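Local coordinates for protein SAM-dependent O-methyltransferase (Thermotoga maritima, PDB 1O54) that probably transfers a methyl group from S-adenosyl-L-methionine to N1 of adenosine 58 in tRNA, working as a homotetramer built from two dimers, at residues Q94-K99 with F186-D191; S102-M107 with G124-V129; P190-Y195 with F209-P214. One frame throughout, in Å; residues are numbered along the deposited sequence.

How the interactions relate
All three contacts lie in the class I methyltransferase fold, around the C-terminal end of strand 182-187. Interaction 2 is nested along the chain inside the loop that interaction 1 closes, and segment 94-99 leads into helix 98-107, which interaction 2 uses; their centres are 9 Å apart, and Phe186 CE2 meets Met126 CG at 3.7 Å. Interactions 1 and 3 share Pro190 and Asp191 and use neighbouring parallel strands, with Leu187 O 2.7 Å from Thr211 OG1. Interactions 2 and 3 touch through Ile104 CD1 and Val212 CG1, 3.9 Å apart. Asp188, predicted to bind S-adenosyl-L-methionine, belongs to interaction 1; the side chain of Met126 is about 6 Å from that of Asp188.

Interaction 1 of 3, residues Q94-K99 with F186-D191; sequences QIVYPK and FLDVPD
Val96 and Phe186 make the apolar part of this small, buried contact. Methyl CG2 of Val96 approaches the far end of the phenyl ring obliquely, 4.0 Å from CZ and 4.1 Å from CE2 of Phe186, the two side chains coming from opposite directions. Val96 has CG1 anti to its backbone N (chi1 -180°), which puts CG2 anti to the carbonyl carbon and turns it to the ring. A short valine suits this place: its methyl CG2 reaches both the ring and a carboxylate.

That second neighbour is polar. Asp188 OD2 lies 3.5 Å from Val96 CG2, a van der Waals contact in which the carboxylate and the valine pass in opposite directions. With CG anti to the backbone N (chi1 -174°), Asp188 turns its carboxylate toward Val96. An acid suits a position predicted to bind S-adenosyl-L-methionine; the methyl gives one side of that group an apolar neighbour.

Around the contact, Phe186 also packs on Ala210 and Val212 of strand 207-213, while the backbone of Asp188 hydrogen-bonds to Thr119 and Gly120. The 94-99 segment leads into helix 98-107, and Ile95 and Pro98 rest on helix 82-87.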
# COMPACT_ATOMS: atom_id res chain seq x y z
N GLN A 94 22.80 -9.64 -2.82
CA GLN A 94 21.56 -9.44 -2.08
C GLN A 94 21.80 -8.63 -0.80
O GLN A 94 22.76 -8.88 -0.06
CB GLN A 94 20.95 -10.79 -1.71
N ILE A 95 20.90 -7.68 -0.51
CA ILE A 95 21.05 -6.85 0.68
C ILE A 95 19.74 -6.76 1.42
O ILE A 95 18.68 -7.02 0.84
CB ILE A 95 21.52 -5.43 0.32
CG1 ILE A 95 20.52 -4.72 -0.59
CG2 ILE A 95 22.88 -5.48 -0.38
CD1 ILE A 95 20.67 -3.22 -0.64
N VAL A 96 19.82 -6.36 2.68
CA VAL A 96 18.67 -5.79 3.38
C VAL A 96 18.63 -4.31 3.01
O VAL A 96 19.62 -3.58 3.22
CB VAL A 96 18.77 -5.93 4.91
CG1 VAL A 96 17.55 -5.32 5.58
CG2 VAL A 96 18.91 -7.40 5.32
N TYR A 97 17.51 -3.86 2.43
CA TYR A 97 17.43 -2.49 1.92
C TYR A 97 17.26 -1.54 3.08
O TYR A 97 16.68 -1.91 4.11
CB TYR A 97 16.28 -2.34 0.91
CG TYR A 97 16.63 -2.99 -0.41
CD1 TYR A 97 16.48 -4.35 -0.59
CD2 TYR A 97 17.15 -2.23 -1.47
CE1 TYR A 97 16.83 -4.97 -1.80
CE2 TYR A 97 17.50 -2.84 -2.68
CZ TYR A 97 17.33 -4.21 -2.83
OH TYR A 97 17.67 -4.83 -4.03
N PRO A 98 17.77 -0.32 2.93
CA PRO A 98 17.63 0.74 3.93
C PRO A 98 16.25 0.98 4.52
O PRO A 98 16.15 1.23 5.72
CB PRO A 98 18.05 2.00 3.15
CG PRO A 98 19.11 1.48 2.24
CD PRO A 98 18.56 0.14 1.75
N LYS A 99 15.20 0.94 3.70
CA LYS A 99 13.84 1.10 4.23
C LYS A 99 13.57 0.05 5.32
O LYS A 99 12.85 0.30 6.29
CB LYS A 99 12.77 0.98 3.13
CG LYS A 99 12.54 -0.43 2.55
CD LYS A 99 11.25 -0.47 1.73
CE LYS A 99 10.78 -1.83 1.42
NZ LYS A 99 10.08 -2.52 2.50
N PHE A 186 20.23 -10.07 15.00
CA PHE A 186 19.60 -10.06 13.67
C PHE A 186 20.07 -11.27 12.89
O PHE A 186 21.29 -11.54 12.76
CB PHE A 186 19.98 -8.81 12.88
CG PHE A 186 19.34 -8.77 11.54
CD1 PHE A 186 17.95 -8.57 11.43
CD2 PHE A 186 20.07 -8.97 10.38
CE1 PHE A 186 17.33 -8.56 10.18
CE2 PHE A 186 19.46 -8.94 9.13
CZ PHE A 186 18.08 -8.76 9.03
N LEU A 187 19.10 -11.98 12.31
CA LEU A 187 19.34 -13.23 11.64
C LEU A 187 18.88 -13.10 10.19
O LEU A 187 17.73 -12.73 9.94
CB LEU A 187 18.54 -14.33 12.31
CG LEU A 187 18.66 -15.74 11.71
CD1 LEU A 187 20.04 -16.31 11.83
CD2 LEU A 187 17.63 -16.63 12.41
N ASP A 188 19.77 -13.41 9.25
CA ASP A 188 19.41 -13.36 7.86
C ASP A 188 20.15 -14.52 7.18
O ASP A 188 21.34 -14.41 6.86
CB ASP A 188 19.82 -12.05 7.25
CG ASP A 188 19.34 -11.87 5.82
OD1 ASP A 188 18.77 -12.79 5.23
OD2 ASP A 188 19.55 -10.81 5.20
N VAL A 189 19.44 -15.62 7.03
CA VAL A 189 19.98 -16.88 6.49
C VAL A 189 18.87 -17.50 5.67
O VAL A 189 17.72 -17.08 5.78
CB VAL A 189 20.41 -17.86 7.60
CG1 VAL A 189 21.55 -17.29 8.45
CG2 VAL A 189 19.26 -18.20 8.49
N PRO A 190 19.17 -18.47 4.80
CA PRO A 190 18.09 -19.05 3.99
C PRO A 190 17.03 -19.80 4.83
O PRO A 190 15.88 -19.97 4.38
CB PRO A 190 18.85 -20.03 3.07
CG PRO A 190 20.28 -19.58 3.10
CD PRO A 190 20.50 -19.02 4.47
N ASP A 191 17.41 -20.29 6.00
CA ASP A 191 16.59 -21.22 6.76
C ASP A 191 16.60 -20.86 8.24
O ASP A 191 17.12 -21.60 9.08
CB ASP A 191 17.06 -22.66 6.53
CG ASP A 191 18.52 -22.88 6.88
OD1 ASP A 191 19.33 -21.93 6.75
OD2 ASP A 191 18.92 -23.99 7.29

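Interaction 2 of 3, residues S102-M107 with G124-V129; sequences SFIAMM and GAMCAV
Met126 meets Ile104 at a slant, although its CB does not leave the backbone straight at the other helix. CG is anti to the backbone N (chi1 171°), and the chain then bends at chi2 (69°) before running out extended to the methyl. That bend brings Met126 CE to 3.6 Å from Ile104 CG2 and 4.1 Å from Ile104 CB. On the isoleucine, CG2 is the branch anti to the backbone N, and it does the nearest touching. A flexible thioether suits this place, since the side chain is long enough to carry its methyl across to a helix whose axis is 10.1 Å away.

In the second pair both side chains leave the backbone toward the other helix, and Ala105 CB lies 3.8 Å from Val129 CG1. Here a short residue faces a branched one, so the reach comes mainly from the valine. The two short helical segments cross at -45°.

Ile104 and Met126 both pack on Phe186 of the central sheet, and Val129 also touches Met106 of the second subunit, placing this helix pair beside both sheet and subunit interface. Gly124 is the N-cap of helix 125-134; its positive phi would jam a side chain against the preceding carbonyl oxygen, which calls for glycine and is consistent with a Rossmann-type glycine-rich turn.

Between the helices the contact is made by methyl groups, with no hydrogen bond across it; dispersion and the burial of apolar surface therefore hold it, and shape fit rather than bond direction sets the geometry.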
# COMPACT_ATOMS: atom_id res chain seq x y z
N SER A 102 16.86 0.36 8.63
CA SER A 102 16.67 1.44 9.58
C SER A 102 15.58 1.09 10.62
O SER A 102 15.75 1.26 11.85
CB SER A 102 16.33 2.74 8.80
OG SER A 102 15.20 2.60 7.93
N PHE A 103 14.47 0.59 10.11
CA PHE A 103 13.35 0.19 10.94
C PHE A 103 13.75 -0.96 11.87
O PHE A 103 13.44 -0.95 13.08
CB PHE A 103 12.19 -0.18 10.03
CG PHE A 103 10.98 -0.69 10.78
CD1 PHE A 103 10.18 0.17 11.53
CD2 PHE A 103 10.62 -2.02 10.69
CE1 PHE A 103 9.04 -0.31 12.20
CE2 PHE A 103 9.50 -2.49 11.31
CZ PHE A 103 8.71 -1.64 12.07
N ILE A 104 14.42 -1.96 11.30
CA ILE A 104 14.82 -3.12 12.10
C ILE A 104 15.75 -2.70 13.22
O ILE A 104 15.57 -3.12 14.36
CB ILE A 104 15.49 -4.15 11.21
CG1 ILE A 104 14.44 -4.79 10.28
CG2 ILE A 104 16.21 -5.16 12.06
CD1 ILE A 104 15.06 -5.53 9.17
N ALA A 105 16.70 -1.82 12.94
CA ALA A 105 17.65 -1.37 13.97
C ALA A 105 16.92 -0.60 15.11
O ALA A 105 17.23 -0.77 16.29
CB ALA A 105 18.77 -0.55 13.36
N MET A 106 15.90 0.18 14.78
CA MET A 106 15.15 0.87 15.79
C MET A 106 14.29 -0.10 16.56
O MET A 106 14.19 0.03 17.78
CB MET A 106 14.32 2.01 15.22
CG MET A 106 13.84 2.97 16.34
SD MET A 106 13.02 4.40 15.67
CE MET A 106 12.52 5.28 17.23
N MET A 107 13.66 -1.05 15.87
CA MET A 107 12.81 -2.06 16.57
C MET A 107 13.63 -2.92 17.55
O MET A 107 13.10 -3.28 18.63
CB MET A 107 12.07 -2.95 15.58
CG MET A 107 10.99 -2.20 14.79
SD MET A 107 9.49 -2.01 15.74
CE MET A 107 8.73 -3.69 15.37
N GLY A 124 27.64 -6.63 4.12
CA GLY A 124 27.79 -5.80 5.30
C GLY A 124 26.83 -4.65 5.38
O GLY A 124 26.98 -3.80 6.28
N ALA A 125 25.82 -4.59 4.49
CA ALA A 125 24.92 -3.43 4.46
C ALA A 125 24.14 -3.29 5.78
O ALA A 125 24.15 -2.22 6.43
CB ALA A 125 23.97 -3.50 3.28
N MET A 126 23.48 -4.35 6.22
CA MET A 126 22.76 -4.31 7.50
C MET A 126 23.75 -4.18 8.67
O MET A 126 23.49 -3.49 9.65
CB MET A 126 21.93 -5.55 7.68
CG MET A 126 21.31 -5.74 9.01
SD MET A 126 20.02 -4.44 9.19
CE MET A 126 19.54 -4.55 10.78
N CYS A 127 24.86 -4.90 8.55
CA CYS A 127 25.97 -4.83 9.52
C CYS A 127 26.39 -3.38 9.80
O CYS A 127 26.51 -2.95 10.96
CB CYS A 127 27.15 -5.68 9.08
SG CYS A 127 28.25 -5.94 10.49
N ALA A 128 26.51 -2.61 8.72
CA ALA A 128 26.86 -1.20 8.85
C ALA A 128 25.85 -0.40 9.64
O ALA A 128 26.23 0.48 10.43
CB ALA A 128 27.05 -0.61 7.45
N VAL A 129 24.57 -0.64 9.39
CA VAL A 129 23.52 0.07 10.10
C VAL A 129 23.61 -0.23 11.62
O VAL A 129 23.51 0.67 12.48
CB VAL A 129 22.12 -0.32 9.55
CG1 VAL A 129 21.02 0.25 10.40
CG2 VAL A 129 22.02 0.17 8.11

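Interaction 3 of 3, residues P190-Y195 with F209-P214; sequences PDPWNY and FATVCP
Loop 190-195, in which residues 192-194 turn like a helix but lack its repeating hydrogen bonds, runs beside strand 207-213, and Pro192 and Thr211 are the closest pair of CA atoms, 7.5 Å apart. Pro192 carries the contact. Its ring points toward the strand, where Pro192 CB lies 3.7 Å from Thr211 OG1, and Pro192 CG lies 4.2 Å from Cys213 SG. Thr211 and Cys213 are two apart on the strand, so one proline ring can meet both side chains. Thr211 OG1 stands anti to the backbone N (chi1 -170°). A rigid, apolar ring fits this surface, and its fixed phi suits the turn it sits in.

That turn is held within the loop itself. Asn194 N hydrogen-bonds to Asp191 O, Tyr195 N to Pro192 O, and Asn194 ND2 donates to Asp191 OD2 at 2.8 Å. The last bond is nearly straight, 168° at the hydrogen, close to the amide plane; it meets the anti side of the carboxylate, tilted 25° out of its plane.

The loop belongs to the beta-alpha-beta crossover from strand 182-187 through helix 196-202 to parallel strand 207-213, and Pro192 packs this connection on the strand. The proline ring offers nothing to hydrogen-bond with, and the threonine hydroxyl already has Leu187 O as its partner; van der Waals contact is what joins them, while directional bonds shape the loop behind.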
# COMPACT_ATOMS: atom_id res chain seq x y z
N PRO A 190 19.17 -18.47 4.80
CA PRO A 190 18.09 -19.05 3.99
C PRO A 190 17.03 -19.80 4.83
O PRO A 190 15.88 -19.97 4.38
CB PRO A 190 18.85 -20.03 3.07
CG PRO A 190 20.28 -19.58 3.10
CD PRO A 190 20.50 -19.02 4.47
N ASP A 191 17.41 -20.29 6.00
CA ASP A 191 16.59 -21.22 6.76
C ASP A 191 16.60 -20.86 8.24
O ASP A 191 17.12 -21.60 9.08
CB ASP A 191 17.06 -22.66 6.53
CG ASP A 191 18.52 -22.88 6.88
OD1 ASP A 191 19.33 -21.93 6.75
OD2 ASP A 191 18.92 -23.99 7.29
N PRO A 192 16.05 -19.68 8.55
CA PRO A 192 16.13 -19.17 9.93
C PRO A 192 15.57 -20.09 11.01
O PRO A 192 16.10 -20.12 12.11
CB PRO A 192 15.38 -17.82 9.84
CG PRO A 192 14.49 -17.98 8.62
CD PRO A 192 15.37 -18.73 7.65
N TRP A 193 14.54 -20.88 10.69
CA TRP A 193 13.97 -21.84 11.64
C TRP A 193 14.99 -22.84 12.21
O TRP A 193 14.84 -23.35 13.34
CB TRP A 193 12.79 -22.59 11.01
CG TRP A 193 13.11 -23.16 9.69
CD1 TRP A 193 13.61 -24.40 9.46
CD2 TRP A 193 12.97 -22.53 8.41
NE1 TRP A 193 13.83 -24.57 8.11
CE2 TRP A 193 13.43 -23.44 7.45
CE3 TRP A 193 12.52 -21.27 7.98
CZ2 TRP A 193 13.46 -23.14 6.08
CZ3 TRP A 193 12.54 -20.98 6.63
CH2 TRP A 193 13.01 -21.91 5.69
N ASN A 194 16.06 -23.11 11.47
CA ASN A 194 17.10 -24.01 11.95
C ASN A 194 18.08 -23.39 12.95
O ASN A 194 18.94 -24.10 13.47
CB ASN A 194 17.86 -24.60 10.77
CG ASN A 194 17.02 -25.61 10.00
OD1 ASN A 194 16.18 -26.30 10.58
ND2 ASN A 194 17.24 -25.69 8.71
N TYR A 195 17.97 -22.09 13.21
CA TYR A 195 18.91 -21.39 14.09
C TYR A 195 18.27 -20.67 15.28
O TYR A 195 19.00 -20.12 16.12
CB TYR A 195 19.73 -20.43 13.26
CG TYR A 195 20.51 -21.17 12.20
CD1 TYR A 195 20.06 -21.22 10.88
CD2 TYR A 195 21.66 -21.87 12.53
CE1 TYR A 195 20.75 -21.89 9.93
CE2 TYR A 195 22.35 -22.57 11.58
CZ TYR A 195 21.91 -22.57 10.28
OH TYR A 195 22.63 -23.30 9.33
N PHE A 209 15.08 -9.94 19.16
CA PHE A 209 15.40 -10.76 18.00
C PHE A 209 14.68 -10.20 16.77
O PHE A 209 13.51 -9.83 16.85
CB PHE A 209 14.87 -12.19 18.28
CG PHE A 209 14.89 -13.11 17.08
CD1 PHE A 209 13.79 -13.22 16.23
CD2 PHE A 209 16.05 -13.77 16.72
CE1 PHE A 209 13.83 -14.04 15.10
CE2 PHE A 209 16.09 -14.62 15.61
CZ PHE A 209 14.97 -14.74 14.79
N ALA A 210 15.36 -10.17 15.62
CA ALA A 210 14.70 -9.90 14.33
C ALA A 210 15.25 -10.80 13.26
O ALA A 210 16.43 -11.17 13.30
CB ALA A 210 14.82 -8.42 13.92
N THR A 211 14.41 -11.15 12.28
CA THR A 211 14.87 -11.86 11.09
C THR A 211 14.04 -11.35 9.88
O THR A 211 13.01 -10.65 10.05
CB THR A 211 14.78 -13.38 11.29
OG1 THR A 211 15.44 -14.09 10.20
CG2 THR A 211 13.37 -13.91 11.29
N VAL A 212 14.52 -11.63 8.69
CA VAL A 212 13.81 -11.27 7.47
C VAL A 212 13.58 -12.53 6.65
O VAL A 212 14.44 -13.44 6.64
CB VAL A 212 14.59 -10.26 6.64
CG1 VAL A 212 14.59 -8.89 7.34
CG2 VAL A 212 16.05 -10.75 6.37
N CYS A 213 12.41 -12.62 6.03
CA CYS A 213 12.02 -13.75 5.21
C CYS A 213 11.47 -13.21 3.89
O CYS A 213 10.66 -12.30 3.88
CB CYS A 213 10.91 -14.57 5.90
SG CYS A 213 11.43 -15.45 7.38
N PRO A 214 11.92 -13.74 2.76
CA PRO A 214 11.40 -13.31 1.48
C PRO A 214 10.01 -13.80 1.11
O PRO A 214 9.38 -13.16 0.28
CB PRO A 214 12.43 -13.88 0.48
CG PRO A 214 13.00 -15.02 1.11
CD PRO A 214 13.03 -14.68 2.60